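Side-chain contacts in hypothetical protein S4005 (Shigella flexneri 2a, PDB 1Z67), which is of unknown function but has an all-helical fold containing a homeodomain-like motif, a kind of motif that in other proteins often binds DNA: residues A19-A24 against A97-K102; A49-W54 against K102-L107. One frame throughout, in Å; residues are numbered along the deposited sequence. Where two conformers were deposited one is given.

Contacts 1 and 2 use successive parts of one long helix, 89-106, and together illustrate how a single helix can serve two different kinds of interface. In contact 1 it meets the first turn of helix 21-31 through polar side chains and a water; in contact 2 it packs against helix 48-55 through buried apolar groups. The two centres lie 14 Å apart, yet their segments overlap at Lys102, and the sites adjoin through Pro101 CG, in segment 97-102, which lies 3.6 Å from Trp54 CZ2 of contact 2. Their segments alternate along the chain. The sodium ion is bound by Asp80 and Gln83, which belong to neither contact.

Contact 1: residues A19-A24 against A97-K102; sequences AGKYQA and AEQLPK
The ammonium NZ of Lys21 reaches Gln99 mainly through a shared water, which accepts a hydrogen bond from it at 3.0 Å. The same water takes a second N-H from NE2 of Gln99, at 2.9 Å. This is a water-bridged helix-helix contact in the all-helical YidB-like fold, joining the first turn of helix 21-31 to the middle of helix 89-106. The bridge explains why two donors can lie close together: Lys21 NZ and Gln99 NE2 are 3.7 Å apart and turn their hydrogens to one oxygen. Lys21 NZ is also held by a salt bridge to Asp18, so the water is its second partner. Glu98, modelled in two conformers, takes at most a weak and doubtful bond from the water; its carboxylate may still temper the lysine charge.

The lysine chain, extended beyond CG, crosses the glutamine side chain at about a right angle. Its chi1 of 63° places CG between the backbone N and carbonyl carbon and over the centre of the Tyr22 ring, so the aliphatic part lines one ring face while the ammonium carries on to the water. Gln99 bends at chi2, presenting its amide end to both partners. Its plane stands 86° from that of the tyrosine ring, and OE1 comes up at the ring's edge, near the ring plane. The Tyr22 hydroxyl gives at most a long, weak bond to this oxygen, whereas the water-linked side of the amide is held more firmly. At the start of helix 21-31, Gly20 occupies the N-cap position, and its O accepts from Ala24 N at 3.0 Å. Beside the tyrosine hydroxyl, ring atom CE1 of Tyr22 lies 3.5 Å from Gln99 OE1.

Contact 2: residues A49-W54 against K102-L107; sequences AILSTW and KIIDAL
Ile104 approaches Trp54 at the edge of the indole, with CD1 near the ring plane and 3.7 Å from CE3 of the tryptophan. The two side chains cross obliquely, and the methyl lies beside the six-membered ring instead of covering a face. One face of the indole is turned back on its own helix, where Ile50 O sits 3.4 Å above the ring plane, toward the rim, near Leu51 CA. The branch of Ile104 divides the work: CG1, anti to the carbonyl carbon (chi1 -68°), leads CD1 to the indole, while CG2 meets Leu51 CD1 at 3.8 Å. Leu51 crosses Ile104 at about a right angle.

Beyond this apolar wedge the backbones come close, as helix 48-55 packs on the C-terminal end of helix 89-106, the short segments' N-to-C directions 54° apart. Trp54 O receives a CA-H...O contact from Asp105 CA at 3.3 Å, and the two CA atoms are 4.9 Å apart.

The indole NE1 is satisfied by Gln62 O in the following loop, whose Asn61 and Val64 also touch the Trp54 side chain. Helix 35-44 completes the buried cluster, Leu39 touching both Leu51 and Ile104 and Leu42 touching Trp54.

Contact 1: residues A19-A24 against A97-K102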
ATOM      1  N   ALA A  19     -13.815  -5.905  -3.100  1.00 19.92           N
ATOM      2  CA  ALA A  19     -13.525  -5.784  -4.529  1.00 19.21           C
ATOM      3  C   ALA A  19     -12.950  -4.405  -4.846  1.00 19.49           C
ATOM      4  O   ALA A  19     -13.428  -3.369  -4.346  1.00 21.17           O
ATOM      5  CB  ALA A  19     -14.755  -6.037  -5.352  1.00 20.87           C
ATOM      6  N   GLY A  20     -11.933  -4.388  -5.702  1.00 20.13           N
ATOM      7  CA  GLY A  20     -11.339  -3.132  -6.148  1.00 20.14           C
ATOM      8  C   GLY A  20     -10.326  -2.518  -5.185  1.00 20.15           C
ATOM      9  O   GLY A  20      -9.814  -1.404  -5.434  1.00 21.28           O
ATOM     10  N   LYS A  21     -10.016  -3.224  -4.092  1.00 17.96           N
ATOM     11  CA  LYS A  21      -9.003  -2.754  -3.116  1.00 16.76           C
ATOM     12  C   LYS A  21      -7.644  -2.455  -3.761  1.00 16.05           C
ATOM     13  O   LYS A  21      -6.978  -1.487  -3.377  1.00 16.72           O
ATOM     14  CB  LYS A  21      -8.824  -3.723  -1.948  1.00 16.40           C
ATOM     15  CG  LYS A  21      -8.307  -5.081  -2.299  1.00 16.59           C
ATOM     16  CD  LYS A  21      -8.302  -5.975  -1.037  1.00 17.63           C
ATOM     17  CE  LYS A  21      -7.674  -7.328  -1.304  1.00 21.70           C
ATOM     18  NZ  LYS A  21      -7.974  -8.259  -0.175  1.00 25.41           N
ATOM     19  N   TYR A  22      -7.223  -3.277  -4.728  1.00 16.32           N
ATOM     20  CA  TYR A  22      -5.918  -3.044  -5.358  1.00 16.83           C
ATOM     21  C   TYR A  22      -5.887  -1.807  -6.238  1.00 19.21           C
ATOM     22  O   TYR A  22      -4.919  -1.039  -6.154  1.00 19.51           O
ATOM     23  CB  TYR A  22      -5.452  -4.287  -6.126  1.00 18.60           C
ATOM     24  CG  TYR A  22      -5.192  -5.444  -5.197  1.00 18.02           C
ATOM     25  CD1 TYR A  22      -4.239  -5.360  -4.193  1.00 19.05           C
ATOM     26  CD2 TYR A  22      -5.931  -6.621  -5.320  1.00 21.53           C
ATOM     27  CE1 TYR A  22      -4.010  -6.438  -3.342  1.00 19.29           C
ATOM     28  CE2 TYR A  22      -5.705  -7.714  -4.467  1.00 23.77           C
ATOM     29  CZ  TYR A  22      -4.739  -7.600  -3.495  1.00 22.23           C
ATOM     30  OH  TYR A  22      -4.525  -8.656  -2.650  1.00 25.12           O
ATOM     31  N   GLN A  23      -6.915  -1.608  -7.067  1.00 20.33           N
ATOM     32  CA  GLN A  23      -6.996  -0.365  -7.866  1.00 21.34           C
ATOM     33  C   GLN A  23      -6.998   0.853  -6.946  1.00 20.48           C
ATOM     34  O   GLN A  23      -6.369   1.871  -7.231  1.00 21.93           O
ATOM     35  CB  GLN A  23      -8.217  -0.322  -8.796  1.00 23.63           C
ATOM     36  CG  GLN A  23      -8.265   0.902  -9.731  1.00 28.00           C
ATOM     37  CD  GLN A  23      -7.016   1.078 -10.600  1.00 34.12           C
ATOM     38  OE1 GLN A  23      -6.711   0.240 -11.479  1.00 36.70           O
ATOM     39  NE2 GLN A  23      -6.301   2.193 -10.380  1.00 34.63           N
ATOM     40  N   ALA A  24      -7.708   0.748  -5.837  1.00 18.90           N
ATOM     41  CA  ALA A  24      -7.802   1.854  -4.899  1.00 17.14           C
ATOM     42  C   ALA A  24      -6.438   2.163  -4.302  1.00 16.83           C
ATOM     43  O   ALA A  24      -6.040   3.333  -4.199  1.00 16.95           O
ATOM     44  CB  ALA A  24      -8.806   1.538  -3.812  1.00 17.24           C
ATOM     45  N   ALA A  97      -1.764  -2.563   6.282  1.00 14.41           N
ATOM     46  CA  ALA A  97      -0.852  -3.376   7.073  1.00 14.20           C
ATOM     47  C   ALA A  97      -0.701  -4.752   6.444  1.00 13.81           C
ATOM     48  O   ALA A  97       0.405  -5.296   6.446  1.00 15.76           O
ATOM     49  CB  ALA A  97      -1.337  -3.503   8.533  1.00 15.75           C
ATOM     50  N   GLU A  98      -1.781  -5.243   5.815  1.00 14.91           N
ATOM     51  CA  GLU A  98      -1.694  -6.532   5.081  1.00 15.46           C
ATOM     52  C   GLU A  98      -0.982  -6.345   3.712  1.00 14.78           C
ATOM     53  O   GLU A  98      -0.098  -7.123   3.329  1.00 15.87           O
ATOM     54  CB  GLU A  98      -3.108  -7.093   4.875  0.50 16.47           C
ATOM     55  CG  GLU A  98      -3.188  -8.324   3.980  0.50 19.77           C
ATOM     56  CD  GLU A  98      -4.591  -8.906   3.874  0.50 24.35           C
ATOM     57  OE1 GLU A  98      -5.502  -8.408   4.565  0.50 26.86           O
ATOM     58  OE2 GLU A  98      -4.783  -9.864   3.087  0.50 28.05           O
ATOM     59  N   GLN A  99      -1.403  -5.333   2.959  1.00 13.49           N
ATOM     60  CA  GLN A  99      -1.007  -5.273   1.548  1.00 12.56           C
ATOM     61  C   GLN A  99       0.268  -4.489   1.263  1.00 11.81           C
ATOM     62  O   GLN A  99       1.042  -4.845   0.327  1.00 12.88           O
ATOM     63  CB  GLN A  99      -2.152  -4.685   0.731  1.00 12.75           C
ATOM     64  CG  GLN A  99      -3.468  -5.440   0.859  1.00 15.66           C
ATOM     65  CD  GLN A  99      -3.393  -6.868   0.388  1.00 17.20           C
ATOM     66  OE1 GLN A  99      -2.477  -7.251  -0.342  1.00 19.43           O
ATOM     67  NE2 GLN A  99      -4.395  -7.673   0.765  1.00 19.40           N
ATOM     68  N   LEU A 100       0.503  -3.411   2.021  1.00 11.96           N
ATOM     69  CA  LEU A 100       1.687  -2.583   1.727  1.00 13.19           C
ATOM     70  C   LEU A 100       3.019  -3.359   1.771  1.00 12.42           C
ATOM     71  O   LEU A 100       3.840  -3.144   0.890  1.00 13.52           O
ATOM     72  CB  LEU A 100       1.695  -1.320   2.586  1.00 14.76           C
ATOM     73  CG  LEU A 100       2.722  -0.288   2.143  1.00 16.56           C
ATOM     74  CD1 LEU A 100       2.493   0.219   0.706  1.00 17.48           C
ATOM     75  CD2 LEU A 100       2.652   0.882   3.154  1.00 18.35           C
ATOM     76  N   PRO A 101       3.237  -4.253   2.768  1.00 12.90           N
ATOM     77  CA  PRO A 101       4.491  -4.998   2.772  1.00 12.08           C
ATOM     78  C   PRO A 101       4.627  -5.875   1.534  1.00 11.40           C
ATOM     79  O   PRO A 101       5.735  -5.979   0.980  1.00 12.42           O
ATOM     80  CB  PRO A 101       4.415  -5.847   4.052  1.00 13.05           C
ATOM     81  CG  PRO A 101       3.441  -5.114   4.912  1.00 13.77           C
ATOM     82  CD  PRO A 101       2.404  -4.562   3.959  1.00 13.53           C
ATOM     83  N   LYS A 102       3.524  -6.461   1.073  1.00 11.83           N
ATOM     84  CA  LYS A 102       3.568  -7.320  -0.130  1.00 12.30           C
ATOM     85  C   LYS A 102       3.834  -6.498  -1.380  1.00 11.32           C
ATOM     86  O   LYS A 102       4.603  -6.905  -2.271  1.00 12.23           O
ATOM     87  CB  LYS A 102       2.231  -8.035  -0.301  1.00 13.87           C
ATOM     88  CG  LYS A 102       1.904  -8.934   0.876  1.00 16.97           C
ATOM     89  CD  LYS A 102       0.579  -9.647   0.679  1.00 21.56           C
ATOM     90  CE  LYS A 102       0.496 -10.843   1.582  1.00 29.61           C
ATOM     91  NZ  LYS A 102      -0.134 -10.456   2.845  1.00 34.27           N
TER
HETATM   92  O   HOH W   1      -6.782  -7.186   2.417  1.00 26.61           O

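Contact 2: residues A49-W54 against K102-L107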
ATOM      1  N   ALA A  49      13.598  -0.022   9.951  1.00 16.55           N
ATOM      2  CA  ALA A  49      14.077  -1.403  10.103  1.00 17.34           C
ATOM      3  C   ALA A  49      13.027  -2.403   9.574  1.00 17.25           C
ATOM      4  O   ALA A  49      13.361  -3.308   8.811  1.00 19.06           O
ATOM      5  CB  ALA A  49      14.457  -1.721  11.553  1.00 18.75           C
ATOM      6  N   ILE A  50      11.768  -2.196   9.935  1.00 16.74           N
ATOM      7  CA  ILE A  50      10.679  -3.009   9.383  1.00 17.46           C
ATOM      8  C   ILE A  50      10.631  -2.867   7.847  1.00 16.91           C
ATOM      9  O   ILE A  50      10.589  -3.894   7.139  1.00 17.79           O
ATOM     10  CB  ILE A  50       9.321  -2.656  10.012  1.00 17.39           C
ATOM     11  CG1 ILE A  50       9.278  -3.184  11.460  1.00 20.20           C
ATOM     12  CG2 ILE A  50       8.165  -3.301   9.171  1.00 17.93           C
ATOM     13  CD1 ILE A  50       8.093  -2.709  12.268  1.00 23.10           C
ATOM     14  N   LEU A  51      10.683  -1.637   7.331  1.00 16.55           N
ATOM     15  CA  LEU A  51      10.738  -1.476   5.878  1.00 16.21           C
ATOM     16  C   LEU A  51      11.918  -2.252   5.238  1.00 16.20           C
ATOM     17  O   LEU A  51      11.781  -2.836   4.155  1.00 15.65           O
ATOM     18  CB  LEU A  51      10.803   0.004   5.506  1.00 15.73           C
ATOM     19  CG  LEU A  51      11.099   0.311   4.032  1.00 15.08           C
ATOM     20  CD1 LEU A  51      10.058  -0.275   3.069  1.00 16.25           C
ATOM     21  CD2 LEU A  51      11.196   1.834   3.877  1.00 16.48           C
ATOM     22  N   SER A  52      13.089  -2.239   5.882  1.00 16.30           N
ATOM     23  CA  SER A  52      14.264  -2.930   5.308  1.00 17.26           C
ATOM     24  C   SER A  52      14.006  -4.429   5.100  1.00 16.73           C
ATOM     25  O   SER A  52      14.564  -5.023   4.175  1.00 18.13           O
ATOM     26  CB  SER A  52      15.524  -2.701   6.160  1.00 17.91           C
ATOM     27  OG  SER A  52      15.450  -3.454   7.357  1.00 19.98           O
ATOM     28  N   THR A  53      13.135  -5.021   5.922  1.00 16.94           N
ATOM     29  CA  THR A  53      12.844  -6.447   5.781  1.00 17.42           C
ATOM     30  C   THR A  53      11.942  -6.705   4.545  1.00 17.48           C
ATOM     31  O   THR A  53      12.004  -7.759   3.922  1.00 19.02           O
ATOM     32  CB  THR A  53      12.158  -7.044   7.048  1.00 16.49           C
ATOM     33  OG1 THR A  53      10.796  -6.587   7.160  1.00 18.23           O
ATOM     34  CG2 THR A  53      12.940  -6.693   8.328  1.00 17.79           C
ATOM     35  N   TRP A  54      11.106  -5.731   4.197  1.00 17.05           N
ATOM     36  CA  TRP A  54      10.266  -5.828   2.980  1.00 16.96           C
ATOM     37  C   TRP A  54      11.091  -5.639   1.727  1.00 17.01           C
ATOM     38  O   TRP A  54      10.886  -6.357   0.725  1.00 18.14           O
ATOM     39  CB  TRP A  54       9.199  -4.763   2.996  1.00 16.52           C
ATOM     40  CG  TRP A  54       8.354  -4.713   4.255  1.00 16.04           C
ATOM     41  CD1 TRP A  54       8.271  -5.665   5.236  1.00 16.72           C
ATOM     42  CD2 TRP A  54       7.471  -3.656   4.646  1.00 15.06           C
ATOM     43  NE1 TRP A  54       7.420  -5.260   6.220  1.00 17.58           N
ATOM     44  CE2 TRP A  54       6.911  -4.026   5.893  1.00 15.38           C
ATOM     45  CE3 TRP A  54       7.119  -2.416   4.069  1.00 14.09           C
ATOM     46  CZ2 TRP A  54       5.985  -3.196   6.572  1.00 16.49           C
ATOM     47  CZ3 TRP A  54       6.208  -1.598   4.720  1.00 15.02           C
ATOM     48  CH2 TRP A  54       5.669  -1.975   5.976  1.00 16.42           C
ATOM     49  N   LYS A 102       3.524  -6.461   1.073  1.00 11.83           N
ATOM     50  CA  LYS A 102       3.568  -7.320  -0.130  1.00 12.30           C
ATOM     51  C   LYS A 102       3.834  -6.498  -1.380  1.00 11.32           C
ATOM     52  O   LYS A 102       4.603  -6.905  -2.271  1.00 12.23           O
ATOM     53  CB  LYS A 102       2.231  -8.035  -0.301  1.00 13.87           C
ATOM     54  CG  LYS A 102       1.904  -8.934   0.876  1.00 16.97           C
ATOM     55  CD  LYS A 102       0.579  -9.647   0.679  1.00 21.56           C
ATOM     56  CE  LYS A 102       0.496 -10.843   1.582  1.00 29.61           C
ATOM     57  NZ  LYS A 102      -0.134 -10.456   2.845  1.00 34.27           N
ATOM     58  N   ILE A 103       3.268  -5.299  -1.413  1.00 11.20           N
ATOM     59  CA  ILE A 103       3.498  -4.396  -2.541  1.00 11.08           C
ATOM     60  C   ILE A 103       4.953  -3.958  -2.610  1.00 10.28           C
ATOM     61  O   ILE A 103       5.604  -4.013  -3.678  1.00 11.62           O
ATOM     62  CB  ILE A 103       2.534  -3.191  -2.492  1.00 11.72           C
ATOM     63  CG1 ILE A 103       1.096  -3.662  -2.822  1.00 11.28           C
ATOM     64  CG2 ILE A 103       2.966  -2.112  -3.497  1.00 12.67           C
ATOM     65  CD1 ILE A 103       0.015  -2.648  -2.391  1.00 12.74           C
ATOM     66  N   ILE A 104       5.493  -3.539  -1.467  1.00 11.37           N
ATOM     67  CA  ILE A 104       6.882  -3.050  -1.426  1.00 11.81           C
ATOM     68  C   ILE A 104       7.832  -4.187  -1.736  1.00 12.36           C
ATOM     69  O   ILE A 104       8.752  -3.995  -2.532  1.00 13.69           O
ATOM     70  CB  ILE A 104       7.173  -2.335  -0.109  1.00 13.22           C
ATOM     71  CG1 ILE A 104       6.344  -1.044  -0.128  1.00 13.55           C
ATOM     72  CG2 ILE A 104       8.718  -2.122   0.061  1.00 11.67           C
ATOM     73  CD1 ILE A 104       6.346  -0.307   1.173  1.00 15.52           C
ATOM     74  N   ASP A 105       7.574  -5.372  -1.181  1.00 12.35           N
ATOM     75  CA  ASP A 105       8.401  -6.550  -1.475  1.00 13.49           C
ATOM     76  C   ASP A 105       8.393  -6.856  -2.994  1.00 12.76           C
ATOM     77  O   ASP A 105       9.428  -7.030  -3.632  1.00 14.00           O
ATOM     78  CB  ASP A 105       7.952  -7.766  -0.680  0.50 12.85           C
ATOM     79  CG  ASP A 105       8.576  -9.074  -1.193  0.50 14.66           C
ATOM     80  OD1 ASP A 105       9.807  -9.238  -1.100  0.50 15.79           O
ATOM     81  OD2 ASP A 105       7.826  -9.942  -1.689  0.50 17.91           O
ATOM     82  N   ALA A 106       7.205  -6.872  -3.583  1.00 12.54           N
ATOM     83  CA  ALA A 106       7.038  -7.142  -5.027  1.00 11.97           C
ATOM     84  C   ALA A 106       7.758  -6.108  -5.915  1.00 13.01           C
ATOM     85  O   ALA A 106       8.275  -6.451  -7.008  1.00 14.17           O
ATOM     86  CB  ALA A 106       5.561  -7.204  -5.364  1.00 12.75           C
ATOM     87  N   LEU A 107       7.814  -4.861  -5.443  1.00 12.48           N
ATOM     88  CA  LEU A 107       8.491  -3.767  -6.171  1.00 13.87           C
ATOM     89  C   LEU A 107      10.013  -3.749  -6.044  1.00 14.72           C
ATOM     90  O   LEU A 107      10.666  -2.916  -6.671  1.00 16.44           O
ATOM     91  CB  LEU A 107       7.927  -2.391  -5.770  1.00 13.21           C
ATOM     92  CG  LEU A 107       6.474  -2.103  -6.196  1.00 15.15           C
ATOM     93  CD1 LEU A 107       5.985  -0.835  -5.480  1.00 16.99           C
ATOM     94  CD2 LEU A 107       6.320  -1.999  -7.720  1.00 17.71           C
TER